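Local structure of O-phospho-L-seryl-tRNA:Cys-tRNA synthase (Methanocaldococcus jannaschii DSM 2661, 5X6B) at residues Lys73-Tyr78 / Ile300-Ala305; Glu168-Tyr173 / Lys337-Lys342; Leu348-Thr353 / Thr387-Met392. The protein probably converts O-phosphoseryl-tRNA(Cys) to cysteinyl-tRNA(Cys), using pyridoxal phosphate, in the tRNA-dependent route to cysteine. All blocks are in the same frame, centred on the assembly; numbering follows the deposited sequence.

Contact 1 (Lys73-Tyr78 / Ile300-Ala305)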
loop_
_atom_site.group_PDB
_atom_site.type_symbol
_atom_site.label_atom_id
_atom_site.label_comp_id
_atom_site.label_asym_id
_atom_site.label_seq_id
_atom_site.Cartn_x
_atom_site.Cartn_y
_atom_site.Cartn_z
ATOM N N LYS B 73 9.106 3.842 -0.926
ATOM C CA LYS B 73 9.136 5.251 -0.563
ATOM C C LYS B 73 7.721 5.781 -0.414
ATOM O O LYS B 73 7.420 6.532 0.515
ATOM C CB LYS B 73 9.894 6.069 -1.607
ATOM C CG LYS B 73 11.353 5.696 -1.750
ATOM C CD LYS B 73 12.004 6.492 -2.867
ATOM C CE LYS B 73 13.412 6.001 -3.134
ATOM N NZ LYS B 73 14.030 6.728 -4.272
ATOM N N ALA B 74 6.854 5.378 -1.338
ATOM C CA ALA B 74 5.456 5.786 -1.315
ATOM C C ALA B 74 4.754 5.267 -0.060
ATOM O O ALA B 74 3.908 5.952 0.515
ATOM C CB ALA B 74 4.747 5.300 -2.570
ATOM N N VAL B 75 5.118 4.062 0.368
ATOM C CA VAL B 75 4.605 3.500 1.616
ATOM C C VAL B 75 4.969 4.380 2.807
ATOM O O VAL B 75 4.122 4.696 3.640
ATOM C CB VAL B 75 5.144 2.074 1.864
ATOM C CG1 VAL B 75 4.757 1.586 3.253
ATOM C CG2 VAL B 75 4.631 1.120 0.809
ATOM N N TYR B 76 6.235 4.781 2.873
ATOM C CA TYR B 76 6.720 5.636 3.952
ATOM C C TYR B 76 5.929 6.940 4.042
ATOM O O TYR B 76 5.705 7.466 5.130
ATOM C CB TYR B 76 8.212 5.932 3.763
ATOM C CG TYR B 76 8.724 7.066 4.624
ATOM C CD1 TYR B 76 9.122 6.845 5.937
ATOM C CD2 TYR B 76 8.803 8.362 4.123
ATOM C CE1 TYR B 76 9.587 7.887 6.728
ATOM C CE2 TYR B 76 9.255 9.400 4.904
ATOM C CZ TYR B 76 9.650 9.159 6.204
ATOM O OH TYR B 76 10.112 10.201 6.973
ATOM N N GLU B 77 5.511 7.454 2.892
ATOM C CA GLU B 77 4.707 8.669 2.834
ATOM C C GLU B 77 3.252 8.438 3.224
ATOM O O GLU B 77 2.562 9.365 3.647
ATOM C CB GLU B 77 4.752 9.260 1.429
ATOM C CG GLU B 77 6.124 9.668 0.987
ATOM C CD GLU B 77 6.646 10.849 1.771
ATOM O OE1 GLU B 77 5.829 11.709 2.166
ATOM O OE2 GLU B 77 7.872 10.913 1.996
ATOM N N TYR B 78 2.790 7.201 3.073
ATOM C CA TYR B 78 1.364 6.905 3.166
ATOM C C TYR B 78 1.008 5.740 4.099
ATOM O O TYR B 78 0.083 5.005 3.797
ATOM C CB TYR B 78 0.800 6.586 1.770
ATOM C CG TYR B 78 0.645 7.761 0.817
ATOM C CD1 TYR B 78 -0.541 8.485 0.761
ATOM C CD2 TYR B 78 1.667 8.118 -0.055
ATOM C CE1 TYR B 78 -0.697 9.542 -0.117
ATOM C CE2 TYR B 78 1.522 9.176 -0.937
ATOM C CZ TYR B 78 0.337 9.880 -0.966
ATOM O OH TYR B 78 0.185 10.935 -1.836
ATOM N N ILE B 300 -3.284 0.677 -3.066
ATOM C CA ILE B 300 -3.508 1.414 -4.303
ATOM C C ILE B 300 -2.363 2.402 -4.533
ATOM O O ILE B 300 -2.012 2.723 -5.674
ATOM C CB ILE B 300 -4.877 2.153 -4.292
ATOM C CG1 ILE B 300 -5.181 2.769 -5.658
ATOM C CG2 ILE B 300 -4.921 3.222 -3.214
ATOM C CD1 ILE B 300 -5.301 1.756 -6.770
ATOM N N VAL B 301 -1.764 2.861 -3.440
ATOM C CA VAL B 301 -0.631 3.768 -3.520
ATOM C C VAL B 301 0.605 3.045 -4.052
ATOM O O VAL B 301 1.348 3.593 -4.864
ATOM C CB VAL B 301 -0.326 4.396 -2.155
ATOM C CG1 VAL B 301 0.934 5.260 -2.226
ATOM C CG2 VAL B 301 -1.511 5.219 -1.697
ATOM N N THR B 302 0.815 1.812 -3.601
ATOM C CA THR B 302 1.918 1.011 -4.110
ATOM C C THR B 302 1.682 0.661 -5.577
ATOM O O THR B 302 2.625 0.617 -6.366
ATOM C CB THR B 302 2.117 -0.280 -3.297
ATOM O OG1 THR B 302 0.952 -1.109 -3.398
ATOM C CG2 THR B 302 2.380 0.050 -1.840
ATOM N N LEU B 303 0.421 0.431 -5.939
ATOM C CA LEU B 303 0.063 0.082 -7.313
ATOM C C LEU B 303 0.384 1.229 -8.271
ATOM O O LEU B 303 0.929 1.011 -9.355
ATOM C CB LEU B 303 -1.420 -0.289 -7.404
ATOM C CG LEU B 303 -1.942 -0.861 -8.725
ATOM C CD1 LEU B 303 -1.217 -2.147 -9.094
ATOM C CD2 LEU B 303 -3.441 -1.106 -8.647
ATOM N N MET B 304 0.049 2.450 -7.866
ATOM C CA MET B 304 0.387 3.637 -8.649
ATOM C C MET B 304 1.898 3.883 -8.676
ATOM O O MET B 304 2.446 4.352 -9.675
ATOM C CB MET B 304 -0.326 4.872 -8.095
ATOM C CG MET B 304 -1.832 4.890 -8.323
ATOM S SD MET B 304 -2.597 6.431 -7.763
ATOM C CE MET B 304 -2.479 6.245 -5.988
ATOM N N ALA B 305 2.569 3.565 -7.575
ATOM C CA ALA B 305 4.010 3.784 -7.471
ATOM C C ALA B 305 4.809 2.758 -8.277
ATOM O O ALA B 305 5.796 3.098 -8.923
ATOM C CB ALA B 305 4.437 3.761 -6.017
#

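Contact 2 (Glu168-Tyr173 / Lys337-Lys342)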
loop_
_atom_site.group_PDB
_atom_site.type_symbol
_atom_site.label_atom_id
_atom_site.label_comp_id
_atom_site.label_asym_id
_atom_site.label_seq_id
_atom_site.Cartn_x
_atom_site.Cartn_y
_atom_site.Cartn_z
ATOM N N GLU B 168 -5.928 -31.859 -23.677
ATOM C CA GLU B 168 -5.101 -32.970 -23.227
ATOM C C GLU B 168 -4.830 -32.782 -21.750
ATOM O O GLU B 168 -4.506 -31.679 -21.322
ATOM C CB GLU B 168 -3.778 -33.041 -23.981
ATOM C CG GLU B 168 -2.811 -34.053 -23.376
ATOM C CD GLU B 168 -1.443 -34.024 -24.024
ATOM O OE1 GLU B 168 -1.165 -33.074 -24.784
ATOM O OE2 GLU B 168 -0.650 -34.954 -23.777
ATOM N N GLU B 169 -4.965 -33.844 -20.965
ATOM C CA GLU B 169 -4.652 -33.744 -19.549
ATOM C C GLU B 169 -3.152 -33.959 -19.357
ATOM O O GLU B 169 -2.355 -33.128 -19.792
ATOM C CB GLU B 169 -5.482 -34.734 -18.734
ATOM C CG GLU B 169 -6.983 -34.601 -18.991
ATOM C CD GLU B 169 -7.830 -34.913 -17.769
ATOM O OE1 GLU B 169 -7.274 -34.928 -16.650
ATOM O OE2 GLU B 169 -9.049 -35.158 -17.927
ATOM N N TYR B 170 -2.756 -35.061 -18.726
ATOM C CA TYR B 170 -1.333 -35.300 -18.474
ATOM C C TYR B 170 -0.533 -35.372 -19.778
ATOM O O TYR B 170 -0.970 -36.000 -20.744
ATOM C CB TYR B 170 -1.130 -36.584 -17.668
ATOM C CG TYR B 170 0.299 -36.791 -17.223
ATOM C CD1 TYR B 170 0.773 -36.208 -16.055
ATOM C CD2 TYR B 170 1.181 -37.552 -17.978
ATOM C CE1 TYR B 170 2.082 -36.384 -15.647
ATOM C CE2 TYR B 170 2.494 -37.736 -17.576
ATOM C CZ TYR B 170 2.937 -37.149 -16.410
ATOM O OH TYR B 170 4.241 -37.329 -16.006
ATOM N N PRO B 171 0.642 -34.718 -19.811
ATOM C CA PRO B 171 1.192 -33.901 -18.726
ATOM C C PRO B 171 1.031 -32.399 -18.949
ATOM O O PRO B 171 1.334 -31.614 -18.052
ATOM C CB PRO B 171 2.668 -34.285 -18.741
ATOM C CG PRO B 171 2.948 -34.481 -20.210
ATOM C CD PRO B 171 1.656 -34.975 -20.849
ATOM N N THR B 172 0.567 -32.005 -20.130
ATOM C CA THR B 172 0.434 -30.592 -20.457
ATOM C C THR B 172 -0.768 -29.921 -19.785
ATOM O O THR B 172 -0.712 -28.736 -19.453
ATOM C CB THR B 172 0.331 -30.383 -21.977
ATOM O OG1 THR B 172 -0.683 -31.243 -22.513
ATOM C CG2 THR B 172 1.667 -30.693 -22.642
ATOM N N TYR B 173 -1.843 -30.677 -19.586
ATOM C CA TYR B 173 -3.080 -30.145 -19.012
ATOM C C TYR B 173 -3.545 -28.881 -19.734
ATOM O O TYR B 173 -3.889 -27.881 -19.103
ATOM C CB TYR B 173 -2.900 -29.884 -17.517
ATOM C CG TYR B 173 -2.720 -31.160 -16.729
ATOM C CD1 TYR B 173 -3.821 -31.903 -16.323
ATOM C CD2 TYR B 173 -1.455 -31.637 -16.411
ATOM C CE1 TYR B 173 -3.672 -33.075 -15.612
ATOM C CE2 TYR B 173 -1.296 -32.814 -15.696
ATOM C CZ TYR B 173 -2.414 -33.529 -15.301
ATOM O OH TYR B 173 -2.275 -34.699 -14.590
ATOM N N LYS B 337 10.757 -33.272 -14.268
ATOM C CA LYS B 337 9.974 -33.198 -15.493
ATOM C C LYS B 337 9.033 -32.005 -15.449
ATOM O O LYS B 337 8.149 -31.935 -14.594
ATOM C CB LYS B 337 9.181 -34.486 -15.715
ATOM C CG LYS B 337 8.306 -34.469 -16.968
ATOM C CD LYS B 337 7.586 -35.801 -17.162
ATOM C CE LYS B 337 6.760 -35.816 -18.443
ATOM N NZ LYS B 337 7.597 -35.567 -19.651
ATOM N N GLN B 338 9.230 -31.058 -16.362
ATOM C CA GLN B 338 8.329 -29.921 -16.451
ATOM C C GLN B 338 6.938 -30.396 -16.843
ATOM O O GLN B 338 6.771 -31.113 -17.829
ATOM C CB GLN B 338 8.821 -28.888 -17.463
ATOM C CG GLN B 338 7.857 -27.719 -17.608
ATOM C CD GLN B 338 7.878 -27.093 -18.985
ATOM O OE1 GLN B 338 8.928 -26.972 -19.614
ATOM N NE2 GLN B 338 6.704 -26.707 -19.471
ATOM N N LEU B 339 5.940 -30.003 -16.063
ATOM C CA LEU B 339 4.562 -30.288 -16.418
ATOM C C LEU B 339 4.006 -29.105 -17.185
ATOM O O LEU B 339 4.615 -28.037 -17.217
ATOM C CB LEU B 339 3.724 -30.579 -15.173
ATOM C CG LEU B 339 4.140 -31.856 -14.442
ATOM C CD1 LEU B 339 3.274 -32.099 -13.216
ATOM C CD2 LEU B 339 4.098 -33.043 -15.396
ATOM N N GLY B 340 2.857 -29.300 -17.817
ATOM C CA GLY B 340 2.231 -28.226 -18.557
ATOM C C GLY B 340 2.779 -28.102 -19.961
ATOM O O GLY B 340 3.632 -28.883 -20.388
ATOM N N ILE B 341 2.276 -27.108 -20.681
ATOM C CA ILE B 341 2.714 -26.819 -22.037
ATOM C C ILE B 341 4.214 -26.509 -22.131
ATOM O O ILE B 341 4.730 -25.660 -21.402
ATOM C CB ILE B 341 1.912 -25.628 -22.608
ATOM C CG1 ILE B 341 0.431 -26.003 -22.729
ATOM C CG2 ILE B 341 2.489 -25.168 -23.941
ATOM C CD1 ILE B 341 -0.463 -24.887 -23.248
ATOM N N LYS B 342 4.905 -27.211 -23.029
ATOM C CA LYS B 342 6.300 -26.911 -23.358
ATOM C C LYS B 342 6.401 -26.247 -24.731
ATOM O O LYS B 342 5.727 -26.661 -25.672
ATOM C CB LYS B 342 7.153 -28.179 -23.345
ATOM C CG LYS B 342 7.355 -28.804 -21.984
ATOM C CD LYS B 342 8.237 -30.044 -22.087
ATOM C CE LYS B 342 8.434 -30.705 -20.729
ATOM N NZ LYS B 342 9.093 -32.036 -20.841
#

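Contact 3 (Leu348-Thr353 / Thr387-Met392)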
loop_
_atom_site.group_PDB
_atom_site.type_symbol
_atom_site.label_atom_id
_atom_site.label_comp_id
_atom_site.label_asym_id
_atom_site.label_seq_id
_atom_site.Cartn_x
_atom_site.Cartn_y
_atom_site.Cartn_z
ATOM N N LEU B 348 5.673 -19.485 -14.093
ATOM C CA LEU B 348 5.259 -20.466 -13.099
ATOM C C LEU B 348 5.601 -21.863 -13.599
ATOM O O LEU B 348 5.050 -22.325 -14.595
ATOM C CB LEU B 348 3.760 -20.346 -12.805
ATOM C CG LEU B 348 3.185 -20.970 -11.523
ATOM C CD1 LEU B 348 1.757 -20.493 -11.312
ATOM C CD2 LEU B 348 3.230 -22.494 -11.511
ATOM N N ILE B 349 6.497 -22.544 -12.895
ATOM C CA ILE B 349 6.897 -23.885 -13.296
ATOM C C ILE B 349 6.399 -24.946 -12.325
ATOM O O ILE B 349 6.560 -24.813 -11.112
ATOM C CB ILE B 349 8.430 -24.010 -13.399
ATOM C CG1 ILE B 349 9.017 -22.872 -14.231
ATOM C CG2 ILE B 349 8.817 -25.352 -13.990
ATOM C CD1 ILE B 349 10.535 -22.846 -14.208
ATOM N N LYS B 350 5.803 -26.005 -12.865
ATOM C CA LYS B 350 5.465 -27.167 -12.053
ATOM C C LYS B 350 6.249 -28.396 -12.510
ATOM O O LYS B 350 6.064 -28.889 -13.624
ATOM C CB LYS B 350 3.966 -27.449 -12.103
ATOM C CG LYS B 350 3.529 -28.568 -11.169
ATOM C CD LYS B 350 2.020 -28.740 -11.189
ATOM C CE LYS B 350 1.564 -29.800 -10.207
ATOM N NZ LYS B 350 0.084 -29.953 -10.220
ATOM N N PHE B 351 7.133 -28.876 -11.641
ATOM C CA PHE B 351 7.935 -30.056 -11.928
ATOM C C PHE B 351 7.346 -31.299 -11.288
ATOM O O PHE B 351 6.916 -31.269 -10.135
ATOM C CB PHE B 351 9.375 -29.892 -11.419
ATOM C CG PHE B 351 10.207 -28.917 -12.203
ATOM C CD1 PHE B 351 10.515 -29.155 -13.532
ATOM C CD2 PHE B 351 10.724 -27.783 -11.592
ATOM C CE1 PHE B 351 11.296 -28.263 -14.247
ATOM C CE2 PHE B 351 11.504 -26.890 -12.300
ATOM C CZ PHE B 351 11.790 -27.131 -13.631
ATOM N N GLU B 352 7.341 -32.399 -12.029
ATOM C CA GLU B 352 7.180 -33.700 -11.407
ATOM C C GLU B 352 8.565 -34.132 -10.957
ATOM O O GLU B 352 9.498 -34.181 -11.763
ATOM C CB GLU B 352 6.571 -34.715 -12.370
ATOM C CG GLU B 352 6.333 -36.079 -11.744
ATOM C CD GLU B 352 5.827 -37.094 -12.743
ATOM O OE1 GLU B 352 5.777 -36.767 -13.948
ATOM O OE2 GLU B 352 5.474 -38.214 -12.321
ATOM N N THR B 353 8.712 -34.424 -9.670
ATOM C CA THR B 353 10.033 -34.669 -9.104
ATOM C C THR B 353 10.139 -36.013 -8.390
ATOM O O THR B 353 10.199 -36.062 -7.165
ATOM C CB THR B 353 10.421 -33.547 -8.119
ATOM O OG1 THR B 353 9.461 -33.480 -7.057
ATOM C CG2 THR B 353 10.469 -32.201 -8.830
ATOM N N THR B 387 7.174 -33.789 -2.082
ATOM C CA THR B 387 8.329 -34.218 -2.875
ATOM C C THR B 387 7.936 -34.763 -4.252
ATOM O O THR B 387 8.762 -34.835 -5.156
ATOM C CB THR B 387 9.163 -35.289 -2.125
ATOM O OG1 THR B 387 8.332 -36.403 -1.779
ATOM C CG2 THR B 387 9.770 -34.704 -0.858
ATOM N N LYS B 388 6.674 -35.140 -4.413
ATOM C CA LYS B 388 6.211 -35.657 -5.694
ATOM C C LYS B 388 6.185 -34.559 -6.754
ATOM O O LYS B 388 6.502 -34.790 -7.924
ATOM C CB LYS B 388 4.831 -36.291 -5.551
ATOM C CG LYS B 388 4.908 -37.664 -4.931
ATOM C CD LYS B 388 3.630 -38.484 -5.010
ATOM C CE LYS B 388 3.758 -39.682 -4.077
ATOM N NZ LYS B 388 2.487 -40.379 -3.752
ATOM N N GLU B 389 5.843 -33.353 -6.319
ATOM C CA GLU B 389 5.789 -32.184 -7.184
ATOM C C GLU B 389 6.401 -30.989 -6.456
ATOM O O GLU B 389 6.481 -30.988 -5.228
ATOM C CB GLU B 389 4.342 -31.877 -7.573
ATOM C CG GLU B 389 3.743 -32.829 -8.591
ATOM C CD GLU B 389 2.224 -32.810 -8.590
ATOM O OE1 GLU B 389 1.640 -31.936 -7.917
ATOM O OE2 GLU B 389 1.616 -33.669 -9.266
ATOM N N ILE B 390 6.856 -29.992 -7.215
ATOM C CA ILE B 390 7.133 -28.660 -6.668
ATOM C C ILE B 390 6.687 -27.567 -7.638
ATOM O O ILE B 390 6.751 -27.732 -8.857
ATOM C CB ILE B 390 8.637 -28.425 -6.343
ATOM C CG1 ILE B 390 9.507 -28.601 -7.588
ATOM C CG2 ILE B 390 9.111 -29.327 -5.216
ATOM C CD1 ILE B 390 10.964 -28.292 -7.348
ATOM N N LYS B 391 6.226 -26.451 -7.085
ATOM C CA LYS B 391 5.929 -25.268 -7.881
ATOM C C LYS B 391 6.909 -24.155 -7.523
ATOM O O LYS B 391 7.154 -23.881 -6.348
ATOM C CB LYS B 391 4.488 -24.803 -7.661
ATOM C CG LYS B 391 3.446 -25.736 -8.255
ATOM C CD LYS B 391 2.038 -25.360 -7.826
ATOM C CE LYS B 391 1.680 -23.951 -8.251
ATOM N NZ LYS B 391 0.264 -23.635 -7.898
ATOM N N MET B 392 7.476 -23.522 -8.542
ATOM C CA MET B 392 8.428 -22.447 -8.327
ATOM C C MET B 392 8.393 -21.424 -9.452
ATOM O O MET B 392 7.875 -21.682 -10.538
ATOM C CB MET B 392 9.842 -23.008 -8.184
ATOM C CG MET B 392 10.219 -24.006 -9.258
ATOM S SD MET B 392 11.931 -24.551 -9.126
ATOM C CE MET B 392 12.790 -23.060 -9.609
#

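Contact 1 (Lys73-Tyr78 / Ile300-Ala305)
Ala74 packs against Val301 and Ala305 where helical segments 73-77 and 300-305 run roughly antiparallel at 145°, their axes 9.2 Å apart. The small Ala74 side chain points toward the facing helix and meets two side chains one turn apart: its CB is 3.8 Å from Val301 CG1 and equally far from Ala305 CB. Beside it, methyl meets methyl, Val75 CG2 lying 3.6 Å from Thr302 CG2. The chi1 of Thr302, 63°, swings OG1 back between its own N and carbonyl carbon and leaves CG2 for the valine; OG1 is hydrogen-bonded to Pro299 O and Ser260 N. Tyr78, the first residue past the helical turn, lays its ring across Val301 at about a right angle. Val301 CG1 is 3.7 Å from Tyr78 CD2, while Val301 CG2 sits over one ring face, displaced toward the rim. No hydrogen bond links the segments, so the fit is wholly apolar. Ser260 follows Lys255, the residue that carries pyridoxal phosphate, by five positions, so Thr302 links helix 298-305 to that loop. Trp79 of the second subunit packs on Val75, and Arg53 of that subunit makes a cation-pi contact with Tyr76. Helix 100-111 covers another side of helix 298-305, with Phe103 against Ile300, Leu303 and Met304.

Contact 2 (Glu168-Tyr173 / Lys337-Lys342)
The Tyr170 ring carries Pro171 CB over the centre of one face and has Tyr173 OH in plane at its edge, while Leu339 CD2 reaches it obliquely from the other segment. The peptide bond between Tyr170 and Pro171 is cis, which folds the proline back onto the ring before it. The Tyr173 ring holds Glu169 C and Tyr170 N on one face; it also stacks with Tyr206 and meets Tyr166 edge-to-face. Leu339 CD2 fits against both halves of the Tyr-Pro unit, 3.8 Å from Pro171 CB and 3.9 Å from Tyr170 CE1. At the phenol end, Lys337 CE lies 3.8 Å from Tyr170 OH, whose hydrogen-bond partner is Glu352 OE1. The Lys337 chain is extended as far as CE and bends only at the last torsion (chi4 59°), passing its aliphatic part by the hydroxyl.

Backbone polar groups join the loops further along. Gly340 N donates to Pro171 O over 2.8 Å, nearly straight at the hydrogen (164°) but tilted from the carbonyl plane. Gly340 CA-H points at Thr172 O, 3.1 Å from CA, and Thr172 CG2 rests 3.5 Å from Gly340 O. Gly340 has a positive phi (84°) with an extended psi, a conformation readily open to glycine. Asn208 bridges the two loops, ND2 to Thr172 O and OD1 to Ile341 N. The joint thus combines one main-chain hydrogen bond and a CA-H...O contact with apolar packing of Leu339 on the cis Tyr-Pro unit; no ion pair links the segments.

Contact 3 (Leu348-Thr353 / Thr387-Met392)
Lys350 and Glu389 lean out the same way from one face of an antiparallel strand pair, their extended chains converging at the ends and crossing obliquely. Lys350 NZ stands 3.4 Å from Glu389 OE1 in a salt bridge, and the same carboxylate oxygen lies alongside Lys350 CE. The ammonium group is held chiefly by Glu205 OE2, with Glu389 as the longer partner; two carboxylates would be expected to favour its charged form. Lys391, directly opposite Lys350 in the pairing, meets it through the chain, CG to CG at 4.1 Å. The Lys391 chain bends at chi3 (59°), and its NZ, hydrogen-bonded to Gly204 O, ends 6.7 Å from Lys350 NZ. Lys391 CE also lies 3.9 Å from Leu348 CD2.

These strands, 349-352 and 389-392, form the centre and one border of a three-stranded antiparallel sheet, with strand 337-338 on the other side of 349-352. Ile349 with Met392 and Phe351 with Ile390 are hydrogen-bonded pairs, each closed by two N-H...O bonds; Lys350 with Lys391 and Glu352 with Glu389 are the non-hydrogen-bonded ones. Thr353 N adds a bond to Lys388 O beyond the strand end.

The opposite face is apolar. Met392 SD approaches the edge of the Phe351 ring in its plane, 4.0 Å from CE2, a Met-aromatic contact. Ile349 CG2 sits over one face of that ring, offset toward its rim. Ile390 CG1 touches both Phe351 CB (4.0 Å) and Thr353 CG2 (3.9 Å), which lie on the same side of it, the threonine crossing the isoleucine at about a right angle. Helix 317-331 lies against this face, Val328 touching Ile349, Leu331 touching Phe351 and Val327 touching Met392.

Contacts 2 and 3 are neighbours, their centres about 12 Å apart, whereas contact 1 lies across the chain's centre, about 39 Å from contact 2 and 34 Å from contact 3, centre to centre. Strand 337-338 of contact 2 pairs with strand 349-352 of contact 3, probably through Lys337 O to Glu352 N and, just past the strand, Leu339 N to Lys350 O (both 2.7 Å). Along the chain the segments of contacts 1 and 2 alternate, and contact 3 follows both. Contact 1 thus pairs helices near the second subunit, while contact 2 connects the loop after the seven-stranded sheet with the three-stranded sheet, within which contact 3 lies.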